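Local coordinates for protein polymerase X (Deinococcus radiodurans, PDB 2W9M) that probably elongates DNA from deoxynucleoside triphosphates as a family X polymerase of DNA repair, and carries a zinc-binding PHP domain, at residues Phe298-Tyr303 with Pro316-Leu321; Arg460-Arg465 with Ala493-Asp498. All coordinates share one frame; numbering follows the deposited sequence.

Contact 1 (Phe298-Tyr303 with Pro316-Leu321)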
ATOM      1  N   PHE A 298     -29.252  11.144  -2.028  1.00 47.11           N
ATOM      2  CA  PHE A 298     -28.161  10.537  -2.778  1.00 40.84           C
ATOM      3  C   PHE A 298     -27.093  10.029  -1.827  1.00 43.16           C
ATOM      4  O   PHE A 298     -26.654  10.753  -0.933  1.00 46.65           O
ATOM      5  CB  PHE A 298     -27.549  11.533  -3.764  1.00 41.47           C
ATOM      6  CG  PHE A 298     -26.550  10.916  -4.701  1.00 40.27           C
ATOM      7  CD1 PHE A 298     -26.940  10.455  -5.947  1.00 46.15           C
ATOM      8  CD2 PHE A 298     -25.222  10.794  -4.336  1.00 54.24           C
ATOM      9  CE1 PHE A 298     -26.024   9.882  -6.815  1.00 51.13           C
ATOM     10  CE2 PHE A 298     -24.299  10.226  -5.200  1.00 50.32           C
ATOM     11  CZ  PHE A 298     -24.702   9.767  -6.439  1.00 41.51           C
ATOM     12  N   ARG A 299     -26.687   8.778  -2.021  1.00 41.36           N
ATOM     13  CA  ARG A 299     -25.676   8.147  -1.176  1.00 39.79           C
ATOM     14  C   ARG A 299     -24.402   7.897  -1.979  1.00 40.84           C
ATOM     15  O   ARG A 299     -24.360   7.004  -2.830  1.00 35.06           O
ATOM     16  CB  ARG A 299     -26.213   6.836  -0.593  1.00 31.15           C
ATOM     17  CG  ARG A 299     -25.261   6.098   0.332  1.00 32.86           C
ATOM     18  CD  ARG A 299     -25.977   4.941   1.024  1.00 33.27           C
ATOM     19  NE  ARG A 299     -25.090   4.155   1.878  1.00 37.04           N
ATOM     20  CZ  ARG A 299     -25.476   3.093   2.584  1.00 41.36           C
ATOM     21  NH1 ARG A 299     -26.737   2.688   2.538  1.00 45.28           N
ATOM     22  NH2 ARG A 299     -24.604   2.433   3.334  1.00 41.23           N
ATOM     23  N   PRO A 300     -23.355   8.696  -1.711  1.00 47.59           N
ATOM     24  CA  PRO A 300     -22.089   8.652  -2.458  1.00 41.25           C
ATOM     25  C   PRO A 300     -21.453   7.263  -2.427  1.00 39.49           C
ATOM     26  O   PRO A 300     -21.521   6.586  -1.401  1.00 38.23           O
ATOM     27  CB  PRO A 300     -21.204   9.654  -1.709  1.00 38.59           C
ATOM     28  CG  PRO A 300     -22.158  10.553  -0.992  1.00 48.46           C
ATOM     29  CD  PRO A 300     -23.322   9.688  -0.623  1.00 41.55           C
ATOM     30  N   ALA A 301     -20.841   6.851  -3.535  1.00 41.43           N
ATOM     31  CA  ALA A 301     -20.236   5.525  -3.635  1.00 42.00           C
ATOM     32  C   ALA A 301     -19.231   5.259  -2.517  1.00 42.37           C
ATOM     33  O   ALA A 301     -18.998   4.107  -2.148  1.00 36.27           O
ATOM     34  CB  ALA A 301     -19.578   5.336  -4.999  1.00 36.82           C
ATOM     35  N   GLU A 302     -18.639   6.324  -1.985  1.00 39.27           N
ATOM     36  CA  GLU A 302     -17.680   6.195  -0.893  1.00 34.45           C
ATOM     37  C   GLU A 302     -18.332   5.633   0.365  1.00 38.05           C
ATOM     38  O   GLU A 302     -17.658   5.024   1.196  1.00 36.45           O
ATOM     39  CB  GLU A 302     -17.043   7.546  -0.554  1.00 37.07           C
ATOM     40  CG  GLU A 302     -16.249   8.185  -1.676  1.00 49.74           C
ATOM     41  CD  GLU A 302     -17.019   9.279  -2.390  1.00 66.16           C
ATOM     42  OE1 GLU A 302     -18.244   9.119  -2.584  1.00 68.69           O
ATOM     43  OE2 GLU A 302     -16.396  10.299  -2.755  1.00 55.67           O
ATOM     44  N   TYR A 303     -19.641   5.843   0.501  1.00 42.24           N
ATOM     45  CA  TYR A 303     -20.359   5.484   1.725  1.00 36.18           C
ATOM     46  C   TYR A 303     -21.290   4.280   1.579  1.00 34.46           C
ATOM     47  O   TYR A 303     -22.233   4.130   2.356  1.00 44.91           O
ATOM     48  CB  TYR A 303     -21.167   6.678   2.238  1.00 29.53           C
ATOM     49  CG  TYR A 303     -20.343   7.905   2.551  1.00 36.72           C
ATOM     50  CD1 TYR A 303     -20.861   9.181   2.355  1.00 37.49           C
ATOM     51  CD2 TYR A 303     -19.049   7.792   3.040  1.00 39.58           C
ATOM     52  CE1 TYR A 303     -20.111  10.307   2.646  1.00 35.76           C
ATOM     53  CE2 TYR A 303     -18.289   8.914   3.331  1.00 30.21           C
ATOM     54  CZ  TYR A 303     -18.824  10.165   3.132  1.00 36.00           C
ATOM     55  OH  TYR A 303     -18.067  11.275   3.420  1.00 35.42           O
ATOM     56  N   PRO A 316     -19.186  14.040   5.880  1.00 38.45           N
ATOM     57  CA  PRO A 316     -19.073  15.194   4.979  1.00 36.01           C
ATOM     58  C   PRO A 316     -19.531  14.896   3.556  1.00 43.82           C
ATOM     59  O   PRO A 316     -19.516  13.745   3.115  1.00 35.66           O
ATOM     60  CB  PRO A 316     -17.569  15.495   4.983  1.00 22.65           C
ATOM     61  CG  PRO A 316     -17.068  14.914   6.249  1.00 28.60           C
ATOM     62  CD  PRO A 316     -17.889  13.687   6.482  1.00 34.25           C
ATOM     63  N   ASP A 317     -19.942  15.946   2.852  1.00 38.97           N
ATOM     64  CA  ASP A 317     -20.246  15.860   1.431  1.00 37.15           C
ATOM     65  C   ASP A 317     -18.953  15.504   0.710  1.00 41.71           C
ATOM     66  O   ASP A 317     -17.880  15.968   1.090  1.00 37.50           O
ATOM     67  CB  ASP A 317     -20.797  17.206   0.939  1.00 60.10           C
ATOM     68  CG  ASP A 317     -21.151  17.202  -0.539  1.00 61.19           C
ATOM     69  OD1 ASP A 317     -20.228  17.122  -1.378  1.00 57.73           O
ATOM     70  OD2 ASP A 317     -22.354  17.308  -0.861  1.00 70.25           O
ATOM     71  N   PRO A 318     -19.046  14.662  -0.325  1.00 38.07           N
ATOM     72  CA  PRO A 318     -17.861  14.237  -1.074  1.00 40.70           C
ATOM     73  C   PRO A 318     -16.951  15.403  -1.461  1.00 37.13           C
ATOM     74  O   PRO A 318     -15.727  15.258  -1.433  1.00 44.66           O
ATOM     75  CB  PRO A 318     -18.462  13.591  -2.321  1.00 40.03           C
ATOM     76  CG  PRO A 318     -19.766  13.052  -1.852  1.00 40.73           C
ATOM     77  CD  PRO A 318     -20.276  14.029  -0.831  1.00 36.90           C
ATOM     78  N   ALA A 319     -17.541  16.541  -1.807  1.00 41.86           N
ATOM     79  CA  ALA A 319     -16.775  17.706  -2.245  1.00 38.29           C
ATOM     80  C   ALA A 319     -15.945  18.336  -1.125  1.00 37.58           C
ATOM     81  O   ALA A 319     -15.113  19.207  -1.382  1.00 44.95           O
ATOM     82  CB  ALA A 319     -17.696  18.739  -2.872  1.00 44.03           C
ATOM     83  N   GLU A 320     -16.169  17.894   0.109  1.00 31.55           N
ATOM     84  CA  GLU A 320     -15.413  18.391   1.257  1.00 36.06           C
ATOM     85  C   GLU A 320     -14.277  17.450   1.650  1.00 31.84           C
ATOM     86  O   GLU A 320     -13.388  17.829   2.407  1.00 30.65           O
ATOM     87  CB  GLU A 320     -16.331  18.586   2.466  1.00 39.83           C
ATOM     88  CG  GLU A 320     -17.467  19.568   2.259  1.00 51.24           C
ATOM     89  CD  GLU A 320     -18.429  19.593   3.436  1.00 73.43           C
ATOM     90  OE1 GLU A 320     -18.992  18.527   3.781  1.00 63.11           O
ATOM     91  OE2 GLU A 320     -18.622  20.681   4.018  1.00 91.53           O
ATOM     92  N   LEU A 321     -14.314  16.222   1.139  1.00 33.33           N
ATOM     93  CA  LEU A 321     -13.350  15.196   1.532  1.00 30.67           C
ATOM     94  C   LEU A 321     -11.969  15.401   0.901  1.00 30.08           C
ATOM     95  O   LEU A 321     -11.832  16.058  -0.132  1.00 23.74           O
ATOM     96  CB  LEU A 321     -13.887  13.801   1.200  1.00 30.87           C
ATOM     97  CG  LEU A 321     -15.187  13.374   1.894  1.00 30.33           C
ATOM     98  CD1 LEU A 321     -15.663  12.035   1.361  1.00 30.67           C
ATOM     99  CD2 LEU A 321     -15.015  13.311   3.397  1.00 28.17           C
TER

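Contact 2 (Arg460-Arg465 with Ala493-Asp498)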
ATOM      1  N   ARG A 460      -0.011  -5.205   8.944  1.00 33.51           N
ATOM      2  CA  ARG A 460      -0.682  -6.068   7.978  1.00 30.91           C
ATOM      3  C   ARG A 460      -0.104  -5.921   6.566  1.00 27.04           C
ATOM      4  O   ARG A 460       0.330  -4.839   6.179  1.00 29.21           O
ATOM      5  CB  ARG A 460      -2.177  -5.741   7.959  1.00 24.19           C
ATOM      6  CG  ARG A 460      -2.766  -5.691   6.569  1.00 31.10           C
ATOM      7  CD  ARG A 460      -3.661  -4.477   6.385  1.00 31.17           C
ATOM      8  NE  ARG A 460      -5.068  -4.792   6.605  1.00 43.40           N
ATOM      9  CZ  ARG A 460      -6.072  -4.055   6.143  1.00 36.32           C
ATOM     10  NH1 ARG A 460      -5.820  -2.961   5.435  1.00 26.06           N
ATOM     11  NH2 ARG A 460      -7.325  -4.414   6.382  1.00 43.56           N
ATOM     12  N   LEU A 461      -0.100  -7.013   5.805  1.00 27.23           N
ATOM     13  CA  LEU A 461       0.218  -6.966   4.378  1.00 24.55           C
ATOM     14  C   LEU A 461      -0.845  -7.705   3.569  1.00 16.50           C
ATOM     15  O   LEU A 461      -0.879  -8.930   3.561  1.00 26.97           O
ATOM     16  CB  LEU A 461       1.594  -7.572   4.098  1.00 18.49           C
ATOM     17  CG  LEU A 461       2.801  -6.741   4.535  1.00 27.84           C
ATOM     18  CD1 LEU A 461       4.087  -7.397   4.063  1.00 35.83           C
ATOM     19  CD2 LEU A 461       2.695  -5.318   4.007  1.00 22.00           C
ATOM     20  N   LEU A 462      -1.707  -6.958   2.887  1.00 19.68           N
ATOM     21  CA  LEU A 462      -2.810  -7.553   2.134  1.00 25.36           C
ATOM     22  C   LEU A 462      -2.369  -8.715   1.237  1.00 31.40           C
ATOM     23  O   LEU A 462      -1.453  -8.572   0.430  1.00 24.48           O
ATOM     24  CB  LEU A 462      -3.535  -6.499   1.291  1.00 24.41           C
ATOM     25  CG  LEU A 462      -4.557  -5.579   1.962  1.00 33.62           C
ATOM     26  CD1 LEU A 462      -4.979  -6.161   3.296  1.00 33.14           C
ATOM     27  CD2 LEU A 462      -4.022  -4.173   2.150  1.00 24.40           C
ATOM     28  N   LEU A 463      -3.042  -9.856   1.385  1.00 33.23           N
ATOM     29  CA  LEU A 463      -2.815 -11.039   0.551  1.00 31.92           C
ATOM     30  C   LEU A 463      -1.533 -11.796   0.886  1.00 26.00           C
ATOM     31  O   LEU A 463      -1.130 -12.686   0.139  1.00 44.24           O
ATOM     32  CB  LEU A 463      -2.828 -10.680  -0.940  1.00 19.89           C
ATOM     33  CG  LEU A 463      -4.096 -10.038  -1.499  1.00 35.10           C
ATOM     34  CD1 LEU A 463      -3.930  -9.732  -2.979  1.00 37.95           C
ATOM     35  CD2 LEU A 463      -5.299 -10.932  -1.273  1.00 27.34           C
ATOM     36  N   ARG A 464      -0.894 -11.448   1.998  1.00 31.87           N
ATOM     37  CA  ARG A 464       0.348 -12.112   2.393  1.00 23.17           C
ATOM     38  C   ARG A 464       0.352 -12.559   3.855  1.00 21.40           C
ATOM     39  O   ARG A 464       0.589 -13.728   4.152  1.00 31.33           O
ATOM     40  CB  ARG A 464       1.553 -11.210   2.102  1.00 21.96           C
ATOM     41  CG  ARG A 464       2.878 -11.758   2.621  1.00 33.85           C
ATOM     42  CD  ARG A 464       4.063 -10.951   2.103  1.00 28.86           C
ATOM     43  NE  ARG A 464       4.182 -11.049   0.654  1.00 39.05           N
ATOM     44  CZ  ARG A 464       4.872 -11.996   0.029  1.00 41.45           C
ATOM     45  NH1 ARG A 464       5.509 -12.924   0.730  1.00 33.59           N
ATOM     46  NH2 ARG A 464       4.927 -12.017  -1.295  1.00 35.90           N
ATOM     47  N   ARG A 465       0.096 -11.622   4.762  1.00 23.53           N
ATOM     48  CA  ARG A 465       0.063 -11.916   6.191  1.00 26.90           C
ATOM     49  C   ARG A 465      -0.832 -10.918   6.920  1.00 23.82           C
ATOM     50  O   ARG A 465      -0.805  -9.726   6.625  1.00 33.79           O
ATOM     51  CB  ARG A 465       1.473 -11.841   6.785  1.00 28.48           C
ATOM     52  CG  ARG A 465       2.085 -10.448   6.696  1.00 43.12           C
ATOM     53  CD  ARG A 465       2.696 -10.000   8.013  1.00 39.82           C
ATOM     54  NE  ARG A 465       4.153 -10.021   7.982  1.00 56.23           N
ATOM     55  CZ  ARG A 465       4.909  -8.965   7.699  1.00 56.33           C
ATOM     56  NH1 ARG A 465       4.348  -7.796   7.421  1.00 46.56           N
ATOM     57  NH2 ARG A 465       6.230  -9.076   7.698  1.00 62.15           N
ATOM     58  N   ALA A 493      -0.486  -2.495  -0.657  1.00 27.36           N
ATOM     59  CA  ALA A 493      -0.353  -3.749   0.076  1.00 25.63           C
ATOM     60  C   ALA A 493      -0.535  -3.541   1.569  1.00 24.65           C
ATOM     61  O   ALA A 493      -0.548  -4.500   2.340  1.00 36.35           O
ATOM     62  CB  ALA A 493       0.981  -4.398  -0.201  1.00 22.20           C
ATOM     63  N   ARG A 494      -0.680  -2.289   1.981  1.00 21.85           N
ATOM     64  CA  ARG A 494      -0.876  -1.996   3.395  1.00 22.24           C
ATOM     65  C   ARG A 494      -2.265  -1.433   3.691  1.00 23.90           C
ATOM     66  O   ARG A 494      -3.054  -2.069   4.394  1.00 25.88           O
ATOM     67  CB  ARG A 494       0.217  -1.062   3.907  1.00 19.72           C
ATOM     68  CG  ARG A 494       1.592  -1.707   3.939  1.00 25.95           C
ATOM     69  CD  ARG A 494       2.632  -0.744   4.484  1.00 25.35           C
ATOM     70  NE  ARG A 494       3.983  -1.290   4.410  1.00 29.71           N
ATOM     71  CZ  ARG A 494       4.480  -2.178   5.265  1.00 27.80           C
ATOM     72  NH1 ARG A 494       3.735  -2.640   6.259  1.00 24.09           N
ATOM     73  NH2 ARG A 494       5.725  -2.610   5.121  1.00 38.93           N
ATOM     74  N   LEU A 495      -2.557  -0.251   3.150  1.00 24.13           N
ATOM     75  CA  LEU A 495      -3.829   0.423   3.397  1.00 20.63           C
ATOM     76  C   LEU A 495      -4.185   0.307   4.877  1.00 27.20           C
ATOM     77  O   LEU A 495      -5.227  -0.229   5.254  1.00 31.60           O
ATOM     78  CB  LEU A 495      -4.923  -0.158   2.503  1.00 23.70           C
ATOM     79  CG  LEU A 495      -4.550  -0.099   1.017  1.00 24.52           C
ATOM     80  CD1 LEU A 495      -5.701  -0.536   0.136  1.00 20.71           C
ATOM     81  CD2 LEU A 495      -4.102   1.295   0.646  1.00 17.99           C
ATOM     82  N   ASP A 496      -3.294   0.836   5.705  1.00 24.45           N
ATOM     83  CA  ASP A 496      -3.306   0.605   7.139  1.00 32.87           C
ATOM     84  C   ASP A 496      -2.640   1.827   7.749  1.00 30.32           C
ATOM     85  O   ASP A 496      -1.531   2.165   7.347  1.00 36.59           O
ATOM     86  CB  ASP A 496      -2.491  -0.660   7.420  1.00 26.64           C
ATOM     87  CG  ASP A 496      -2.192  -0.867   8.891  1.00 48.14           C
ATOM     88  OD1 ASP A 496      -1.182  -1.542   9.191  1.00 39.11           O
ATOM     89  OD2 ASP A 496      -2.960  -0.370   9.744  1.00 62.82           O
ATOM     90  N   LEU A 497      -3.274   2.508   8.705  1.00 23.55           N
ATOM     91  CA  LEU A 497      -4.529   2.142   9.378  1.00 23.26           C
ATOM     92  C   LEU A 497      -5.744   1.841   8.493  1.00 25.18           C
ATOM     93  O   LEU A 497      -6.034   2.568   7.544  1.00 28.51           O
ATOM     94  CB  LEU A 497      -4.896   3.275  10.339  1.00 18.81           C
ATOM     95  CG  LEU A 497      -6.017   3.058  11.350  1.00 32.21           C
ATOM     96  CD1 LEU A 497      -5.589   2.038  12.401  1.00 25.05           C
ATOM     97  CD2 LEU A 497      -6.401   4.388  12.000  1.00 19.50           C
ATOM     98  N   ASP A 498      -6.461   0.770   8.829  1.00 27.93           N
ATOM     99  CA  ASP A 498      -7.669   0.388   8.102  1.00 27.62           C
ATOM    100  C   ASP A 498      -8.695   1.515   8.144  1.00 30.41           C
ATOM    101  O   ASP A 498      -8.820   2.200   9.159  1.00 27.81           O
ATOM    102  CB  ASP A 498      -8.269  -0.886   8.701  1.00 27.17           C
ATOM    103  CG  ASP A 498      -9.341  -1.497   7.818  1.00 43.83           C
ATOM    104  OD1 ASP A 498     -10.470  -1.682   8.311  1.00 45.99           O
ATOM    105  OD2 ASP A 498      -9.060  -1.786   6.632  1.00 60.77           O
TER

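Contact 1 (Phe298-Tyr303 with Pro316-Leu321)
The phenol of Tyr303 gives its proton to the backbone carbonyl of Pro316, with Tyr303 OH and Pro316 O 2.9 Å apart. The acceptor lies at the ring edge, in the plane of the ring, while the hydroxyl is tilted 18° from the plane of the carbonyl. With CG beside the backbone N and anti to the carbonyl carbon (chi1 -59°), the ring of Tyr303 is directed across the contact. Leu321 meets it from the opposite direction: its CD1 branch comes obliquely to within 4.1 Å of Tyr303 CZ. A phenylalanine in place of Tyr303 would probably leave the carbonyl of Pro316 without this donor and Leu321 CD1 facing a gap where the hydroxyl had been. The carbonyl of Tyr303 is held too, since Arg299 reaches Tyr303 O side-on with both NE and NH2.

Beside the tyrosine, two proline rings cross at about a right angle, Pro300 CG touching Pro318 CG at 3.6 Å. Glu302 OE2 comes within 3.9 Å of Pro318 CB, while the same oxygen is paired with Arg534 in a salt bridge. On the other segment, Asp317 OD1 accepts from Ala319 N at 2.8 Å through its anti lone pair, closing an Asx turn at the start of the 3-10 segment 318-320. The arrangement is that of a linker without alpha-helix or strand, folded back on itself: two short 3-10 segments, each entered through a proline, meet in the connection from the thumb of the polymerase to strand 329-333 of the PHP domain.

Contact 2 (Arg460-Arg465 with Ala493-Asp498)
Leu461 CD2 lies over one face of the Arg494 guanidinium, 3.6 Å above its plane and offset toward the rim; the two side chains run side by side and point the same way. The guanidinium of Arg460 is covered on one face by Leu462 CD1, from its own segment, and takes Arg494 O at its edge. There Arg460 NH1 donates to Arg494 O over 3.1 Å, nearly straight at 166° and in the carbonyl plane. Bends at chi2 and chi3 turn the Arg460 chain toward the other segment, and its far end forms a salt bridge in which NH2 stands 3.2 Å from Asp498 OD2, above the carboxylate plane. The other oxygen of Asp498 pairs with Arg500, and the residue is the N-cap of helix 499-505.

Both segments are loops that follow neighbouring parallel strands, 453-454 and 485-489, at the C-terminal ends of the strands, the end of the distorted beta/alpha barrel of PHP domains where the metal ligands gather. Leu495 and Asp496 form a G1 beta bulge opposite Asn489, while Arg464 and Arg465 make a classic bulge opposite Leu461.

Between the backbones, Leu462 N donates to Ala493 O at 2.8 Å, and the same oxygen receives a CA-H...O contact from Leu461 CA. Leu462 CD2 rests against Leu495 CB, 4.1 Å away. Asp496 turns its OD1 to the backbone N of Thr458, tying the second loop to the chain just ahead of Arg460.

Along the chain the two contacts follow in series, and in space they do not touch: their centres are 25 Å apart and their nearest atoms about 12 Å. Contact 1 belongs to the linker leading into the PHP domain and lies away from the annotated sites. Contact 2 borders the zinc cluster, where the side chain of Arg494 comes to about 5 Å from a zinc ion and about 4 Å from the side chains of the zinc ligands His456 and Asp516. Helix 499-505 bridges the distance, since Asp498 of contact 2 caps its start and Arg506, just past its end, packs on Pro316 of contact 1.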